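PDB 4P52: homoserine kinase from Cytophaga hutchinsonii, which probably catalyses the ATP-dependent phosphorylation of the side-chain hydroxyl of L-homoserine, a step on the route to threonine, as a member of the GHMP kinase family. Local coordinates for residues A31-N37 against D163-C168; D43-A48 against G172-V176. All blocks are in the same frame, centred on the assembly; numbering follows the deposited sequence.

Contact 1: residues A31-N37 against D163-C168; sequences APATVAN and DNVAPC
With a chi1 of 45°, T34 sets OG1 between its backbone N and carbonyl carbon and places CG2 opposite the carbonyl carbon, a pose that turns the hydroxyl to N164 and the methyl to the following turn of the helix. N164 answers with CG beside its own backbone N (chi1 -67°), which carries the amide back to the strand. N164 ND2 donates to T34 OG1 over 3.1 Å, nearly straight and close to the plane of the amide. N164 ND2 also donates to a water 2.9 Å away; that water in turn donates to T34 O and accepts from A36 N, tying the amide to the strand backbone on both flanks of V35. This is a strand-on-helix contact within the GHMP kinase fold: strand 26-36 of the mixed sheet lies across helix 162-170, their local axes 7.7 Å apart, and T34, A36 and A31 turn their CB atoms to the helix. T34 CG2 sits 3.5 Å from C168 N and also meets CB of C168 and the ring carbon CG of P167. At one end, C168 SG packs 3.8 Å from P32 CD and near A31 CB. Towards the other, A36 CB lies 3.6 Å from D163 CG, against the carboxylate, while N37 directs OD1 to the backbone N of D43.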
ATOM      1  N   ALA A  31      -9.253  27.594  -3.136  1.00 22.58           N
ATOM      2  CA  ALA A  31      -8.569  26.321  -2.911  1.00 21.38           C
ATOM      3  C   ALA A  31      -9.608  25.282  -2.521  1.00 21.93           C
ATOM      4  O   ALA A  31     -10.498  25.584  -1.737  1.00 22.61           O
ATOM      5  CB  ALA A  31      -7.485  26.449  -1.873  1.00 19.74           C
ATOM      6  N   PRO A  32      -9.499  24.057  -3.073  1.00 21.19           N
ATOM      7  CA  PRO A  32     -10.567  23.086  -2.931  1.00 21.46           C
ATOM      8  C   PRO A  32     -10.595  22.265  -1.642  1.00 22.65           C
ATOM      9  O   PRO A  32      -9.553  21.991  -1.015  1.00 25.77           O
ATOM     10  CB  PRO A  32     -10.349  22.175  -4.143  1.00 21.74           C
ATOM     11  CG  PRO A  32      -8.877  22.169  -4.324  1.00 21.80           C
ATOM     12  CD  PRO A  32      -8.398  23.539  -3.902  1.00 21.59           C
ATOM     13  N   ALA A  33     -11.796  21.863  -1.255  1.00 21.94           N
ATOM     14  CA  ALA A  33     -11.972  20.771  -0.287  1.00 21.38           C
ATOM     15  C   ALA A  33     -11.194  19.512  -0.735  1.00 21.36           C
ATOM     16  O   ALA A  33     -10.985  19.271  -1.939  1.00 20.55           O
ATOM     17  CB  ALA A  33     -13.457  20.443  -0.138  1.00 20.48           C
ATOM     18  N   THR A  34     -10.756  18.727   0.236  1.00 21.59           N
ATOM     19  CA  THR A  34     -10.053  17.494  -0.050  1.00 22.36           C
ATOM     20  C   THR A  34     -10.675  16.386   0.757  1.00 23.10           C
ATOM     21  O   THR A  34     -11.203  16.634   1.836  1.00 25.14           O
ATOM     22  CB  THR A  34      -8.570  17.579   0.350  1.00 23.03           C
ATOM     23  OG1 THR A  34      -8.472  18.166   1.645  1.00 23.94           O
ATOM     24  CG2 THR A  34      -7.778  18.413  -0.637  1.00 22.35           C
ATOM     25  N   VAL A  35     -10.615  15.169   0.239  1.00 21.87           N
ATOM     26  CA  VAL A  35     -11.008  13.997   1.000  1.00 22.57           C
ATOM     27  C   VAL A  35      -9.766  13.215   1.470  1.00 22.97           C
ATOM     28  O   VAL A  35      -9.044  12.625   0.667  1.00 22.31           O
ATOM     29  CB  VAL A  35     -11.912  13.072   0.167  1.00 23.67           C
ATOM     30  CG1 VAL A  35     -12.221  11.785   0.939  1.00 24.09           C
ATOM     31  CG2 VAL A  35     -13.187  13.802  -0.218  1.00 22.72           C
ATOM     32  N   ALA A  36      -9.527  13.201   2.777  1.00 22.78           N
ATOM     33  CA  ALA A  36      -8.407  12.436   3.321  1.00 22.40           C
ATOM     34  C   ALA A  36      -8.807  11.029   3.825  1.00 23.31           C
ATOM     35  O   ALA A  36     -10.004  10.727   3.980  1.00 21.23           O
ATOM     36  CB  ALA A  36      -7.695  13.234   4.397  1.00 21.72           C
ATOM     37  N   ASN A  37      -7.787  10.182   4.041  1.00 24.73           N
ATOM     38  CA  ASN A  37      -7.935   8.784   4.440  1.00 26.52           C
ATOM     39  C   ASN A  37      -8.451   7.861   3.349  1.00 32.56           C
ATOM     40  O   ASN A  37      -7.870   6.789   3.109  1.00 38.83           O
ATOM     41  CB  ASN A  37      -8.686   8.675   5.756  1.00 25.68           C
ATOM     42  CG  ASN A  37      -8.060   9.570   6.825  1.00 26.31           C
ATOM     43  OD1 ASN A  37      -6.835   9.794   6.828  1.00 27.34           O
ATOM     44  ND2 ASN A  37      -8.880  10.119   7.694  1.00 25.22           N
ATOM     45  N   ASP A 163      -2.071  14.786   3.898  1.00 28.95           N
ATOM     46  CA  ASP A 163      -3.052  14.171   3.015  1.00 29.10           C
ATOM     47  C   ASP A 163      -4.261  15.063   2.760  1.00 28.96           C
ATOM     48  O   ASP A 163      -5.068  14.770   1.881  1.00 28.90           O
ATOM     49  CB  ASP A 163      -3.466  12.778   3.470  1.00 30.38           C
ATOM     50  CG  ASP A 163      -4.182  12.765   4.809  1.00 32.11           C
ATOM     51  OD1 ASP A 163      -4.335  13.833   5.472  1.00 33.39           O
ATOM     52  OD2 ASP A 163      -4.586  11.641   5.199  1.00 31.14           O
ATOM     53  N   ASN A 164      -4.366  16.169   3.496  1.00 28.06           N
ATOM     54  CA  ASN A 164      -5.261  17.267   3.074  1.00 26.78           C
ATOM     55  C   ASN A 164      -4.502  18.334   2.272  1.00 25.19           C
ATOM     56  O   ASN A 164      -4.909  18.693   1.164  1.00 24.48           O
ATOM     57  CB  ASN A 164      -5.940  17.927   4.262  1.00 27.29           C
ATOM     58  CG  ASN A 164      -6.912  17.010   4.973  1.00 28.79           C
ATOM     59  OD1 ASN A 164      -6.699  16.687   6.138  1.00 34.51           O
ATOM     60  ND2 ASN A 164      -7.999  16.615   4.300  1.00 25.00           N
ATOM     61  N   VAL A 165      -3.392  18.810   2.834  1.00 24.72           N
ATOM     62  CA  VAL A 165      -2.668  19.942   2.298  1.00 24.78           C
ATOM     63  C   VAL A 165      -2.075  19.670   0.913  1.00 25.82           C
ATOM     64  O   VAL A 165      -2.253  20.484   0.011  1.00 25.30           O
ATOM     65  CB  VAL A 165      -1.552  20.410   3.255  1.00 25.60           C
ATOM     66  CG1 VAL A 165      -0.867  21.631   2.696  1.00 26.10           C
ATOM     67  CG2 VAL A 165      -2.116  20.793   4.614  1.00 25.66           C
ATOM     68  N   ALA A 166      -1.371  18.539   0.736  1.00 25.98           N
ATOM     69  CA  ALA A 166      -0.720  18.248  -0.548  1.00 24.55           C
ATOM     70  C   ALA A 166      -1.700  18.179  -1.742  1.00 23.61           C
ATOM     71  O   ALA A 166      -1.464  18.862  -2.758  1.00 23.01           O
ATOM     72  CB  ALA A 166       0.172  17.014  -0.475  1.00 24.42           C
ATOM     73  N   PRO A 167      -2.801  17.390  -1.626  1.00 22.42           N
ATOM     74  CA  PRO A 167      -3.749  17.347  -2.758  1.00 21.51           C
ATOM     75  C   PRO A 167      -4.476  18.685  -2.972  1.00 22.23           C
ATOM     76  O   PRO A 167      -4.885  19.023  -4.112  1.00 22.83           O
ATOM     77  CB  PRO A 167      -4.750  16.245  -2.366  1.00 20.35           C
ATOM     78  CG  PRO A 167      -4.650  16.145  -0.881  1.00 20.94           C
ATOM     79  CD  PRO A 167      -3.226  16.512  -0.517  1.00 22.17           C
ATOM     80  N   CYS A 168      -4.632  19.440  -1.891  1.00 21.73           N
ATOM     81  CA  CYS A 168      -5.241  20.726  -1.993  1.00 22.71           C
ATOM     82  C   CYS A 168      -4.355  21.646  -2.848  1.00 23.15           C
ATOM     83  O   CYS A 168      -4.831  22.296  -3.780  1.00 24.30           O
ATOM     84  CB  CYS A 168      -5.464  21.330  -0.610  1.00 24.94           C
ATOM     85  SG  CYS A 168      -6.272  22.930  -0.774  1.00 28.31           S
TER
HETATM   86  O   HOH W   1     -10.639  15.371   4.324  1.00 26.85           O

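Contact 2: residues D43-A48 against G172-V176; sequences DVLGFA and GFVLV
F47 and F173 pair across the strands at a non-hydrogen-bonded antiparallel position, their rings in near-parallel planes (15°) but displaced laterally, with centroids 5.6 Å apart. F47 CB lies 3.5 Å from F173 CD2, and F47 CD2 is equally close to F173 CE2. On the same face of the sheet, L45 CD2 reaches the edge of the F173 ring near CE1 and meets L175 CD1 at 3.9 Å. G46 O sits over one face of the F173 ring, nearer its perimeter than its centre. Were F173 cut back to an alanine, a gap would probably open beside L45 CD2 and on the flank of F47. Beneath these side chains, V174 N donates to G46 O (2.8 Å) and G46 N to V174 O. V176 N likewise donates to V44 O, and A48 N to G172 O. These bonds join strands 45-49 and 173-178, over 120 residues apart in sequence, within the mixed sheet of the GHMP kinase fold. Further out, L232 and L236 of helix 219-237 pack on L45 and F173, and G230 of the second subunit touches L175. With all cross-strand hydrogen bonds main-chain, the register needs no particular side chain, whereas the apolar L45, F47, F173 and L175 probably set how their face packs.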
ATOM      1  N   ASP A  43      -4.342   8.588   7.061  1.00 24.75           N
ATOM      2  CA  ASP A  43      -3.172   9.501   7.144  1.00 26.44           C
ATOM      3  C   ASP A  43      -2.256   9.513   5.931  1.00 24.60           C
ATOM      4  O   ASP A  43      -1.245  10.216   5.934  1.00 25.62           O
ATOM      5  CB  ASP A  43      -2.303   9.225   8.380  1.00 31.01           C
ATOM      6  CG  ASP A  43      -2.788   9.940   9.641  1.00 38.67           C
ATOM      7  OD1 ASP A  43      -3.779  10.719   9.593  1.00 42.65           O
ATOM      8  OD2 ASP A  43      -2.162   9.692  10.709  1.00 41.51           O
ATOM      9  N   VAL A  44      -2.569   8.725   4.907  1.00 23.43           N
ATOM     10  CA  VAL A  44      -1.619   8.565   3.792  1.00 23.52           C
ATOM     11  C   VAL A  44      -2.185   8.767   2.374  1.00 24.86           C
ATOM     12  O   VAL A  44      -1.405   8.904   1.440  1.00 27.75           O
ATOM     13  CB  VAL A  44      -0.831   7.210   3.845  1.00 22.04           C
ATOM     14  CG1 VAL A  44      -0.183   7.003   5.190  1.00 20.67           C
ATOM     15  CG2 VAL A  44      -1.708   6.022   3.463  1.00 21.12           C
ATOM     16  N   LEU A  45      -3.511   8.737   2.206  1.00 23.72           N
ATOM     17  CA  LEU A  45      -4.156   8.991   0.902  1.00 22.61           C
ATOM     18  C   LEU A  45      -5.104  10.168   1.028  1.00 22.01           C
ATOM     19  O   LEU A  45      -5.749  10.343   2.057  1.00 22.53           O
ATOM     20  CB  LEU A  45      -4.966   7.795   0.432  1.00 22.05           C
ATOM     21  CG  LEU A  45      -4.237   6.457   0.337  1.00 22.69           C
ATOM     22  CD1 LEU A  45      -5.255   5.357   0.017  1.00 22.43           C
ATOM     23  CD2 LEU A  45      -3.125   6.523  -0.703  1.00 22.43           C
ATOM     24  N   GLY A  46      -5.197  10.965  -0.020  1.00 20.70           N
ATOM     25  CA  GLY A  46      -6.080  12.120  -0.046  1.00 19.73           C
ATOM     26  C   GLY A  46      -6.241  12.568  -1.488  1.00 19.91           C
ATOM     27  O   GLY A  46      -5.352  12.334  -2.338  1.00 20.04           O
ATOM     28  N   PHE A  47      -7.374  13.197  -1.787  1.00 19.40           N
ATOM     29  CA  PHE A  47      -7.593  13.729  -3.123  1.00 19.60           C
ATOM     30  C   PHE A  47      -8.475  14.959  -3.070  1.00 19.45           C
ATOM     31  O   PHE A  47      -9.246  15.131  -2.123  1.00 18.87           O
ATOM     32  CB  PHE A  47      -8.167  12.653  -4.056  1.00 19.73           C
ATOM     33  CG  PHE A  47      -9.560  12.217  -3.713  1.00 19.33           C
ATOM     34  CD1 PHE A  47     -10.665  12.958  -4.152  1.00 18.40           C
ATOM     35  CD2 PHE A  47      -9.780  11.038  -2.975  1.00 19.80           C
ATOM     36  CE1 PHE A  47     -11.955  12.544  -3.866  1.00 18.42           C
ATOM     37  CE2 PHE A  47     -11.076  10.608  -2.674  1.00 19.18           C
ATOM     38  CZ  PHE A  47     -12.163  11.375  -3.124  1.00 19.51           C
ATOM     39  N   ALA A  48      -8.350  15.823  -4.082  1.00 20.03           N
ATOM     40  CA  ALA A  48      -9.075  17.100  -4.101  1.00 18.56           C
ATOM     41  C   ALA A  48     -10.364  16.956  -4.859  1.00 19.41           C
ATOM     42  O   ALA A  48     -10.463  16.174  -5.805  1.00 19.85           O
ATOM     43  CB  ALA A  48      -8.220  18.177  -4.715  1.00 17.80           C
ATOM     44  N   GLY A 172      -5.340  16.723  -7.568  1.00 23.80           N
ATOM     45  CA  GLY A 172      -5.251  15.321  -7.893  1.00 23.38           C
ATOM     46  C   GLY A 172      -5.325  14.412  -6.697  1.00 22.80           C
ATOM     47  O   GLY A 172      -5.862  14.782  -5.634  1.00 22.80           O
ATOM     48  N   PHE A 173      -4.771  13.218  -6.887  1.00 22.27           N
ATOM     49  CA  PHE A 173      -4.785  12.166  -5.904  1.00 22.18           C
ATOM     50  C   PHE A 173      -3.360  11.904  -5.421  1.00 22.66           C
ATOM     51  O   PHE A 173      -2.457  11.681  -6.221  1.00 23.60           O
ATOM     52  CB  PHE A 173      -5.361  10.905  -6.538  1.00 23.62           C
ATOM     53  CG  PHE A 173      -5.770   9.888  -5.539  1.00 24.83           C
ATOM     54  CD1 PHE A 173      -4.809   9.224  -4.783  1.00 24.97           C
ATOM     55  CD2 PHE A 173      -7.126   9.611  -5.330  1.00 25.88           C
ATOM     56  CE1 PHE A 173      -5.180   8.302  -3.818  1.00 27.11           C
ATOM     57  CE2 PHE A 173      -7.512   8.691  -4.357  1.00 26.87           C
ATOM     58  CZ  PHE A 173      -6.527   8.038  -3.601  1.00 27.99           C
ATOM     59  N   VAL A 174      -3.175  11.884  -4.110  1.00 23.13           N
ATOM     60  CA  VAL A 174      -1.856  11.890  -3.508  1.00 25.44           C
ATOM     61  C   VAL A 174      -1.647  10.767  -2.483  1.00 27.06           C
ATOM     62  O   VAL A 174      -2.550  10.432  -1.688  1.00 27.23           O
ATOM     63  CB  VAL A 174      -1.605  13.277  -2.868  1.00 26.86           C
ATOM     64  CG1 VAL A 174      -0.551  13.224  -1.784  1.00 28.61           C
ATOM     65  CG2 VAL A 174      -1.237  14.300  -3.941  1.00 25.52           C
ATOM     66  N   LEU A 175      -0.449  10.179  -2.518  1.00 26.26           N
ATOM     67  CA  LEU A 175       0.019   9.291  -1.456  1.00 24.48           C
ATOM     68  C   LEU A 175       1.079  10.031  -0.651  1.00 25.30           C
ATOM     69  O   LEU A 175       2.047  10.586  -1.214  1.00 25.06           O
ATOM     70  CB  LEU A 175       0.590   7.993  -2.034  1.00 23.86           C
ATOM     71  CG  LEU A 175       1.553   7.135  -1.201  1.00 23.71           C
ATOM     72  CD1 LEU A 175       0.781   6.301  -0.208  1.00 23.22           C
ATOM     73  CD2 LEU A 175       2.323   6.181  -2.084  1.00 24.11           C
ATOM     74  N   VAL A 176       0.877  10.075   0.670  1.00 25.64           N
ATOM     75  CA  VAL A 176       1.876  10.634   1.581  1.00 26.14           C
ATOM     76  C   VAL A 176       2.633   9.460   2.170  1.00 29.40           C
ATOM     77  O   VAL A 176       2.162   8.773   3.114  1.00 30.81           O
ATOM     78  CB  VAL A 176       1.264  11.474   2.705  1.00 24.52           C
ATOM     79  CG1 VAL A 176       2.371  12.065   3.575  1.00 25.02           C
ATOM     80  CG2 VAL A 176       0.401  12.572   2.113  1.00 22.98           C
TER

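In the fold
Both contacts are buried, contact 1 about 3 Å from the centre of the chain and contact 2 about 9 Å, where D43, V44 and L175 also meet the second subunit. They share one framework: strands 26-36 and 45-49 are neighbours in the mixed sheet, and helix 162-170 leads directly into strand 173-178. V35 N probably bonds to F47 O, and P167 O packs on A48 CB, so strand 45-49 touches both elements of contact 1. The chemistry differs accordingly. Contact 1 joins a helix to the sheet through a hydroxyl, an amide, a water and apolar packing, whereas contact 2 is antiparallel strand pairing, held by main-chain bonds and lined by an apolar side-chain face.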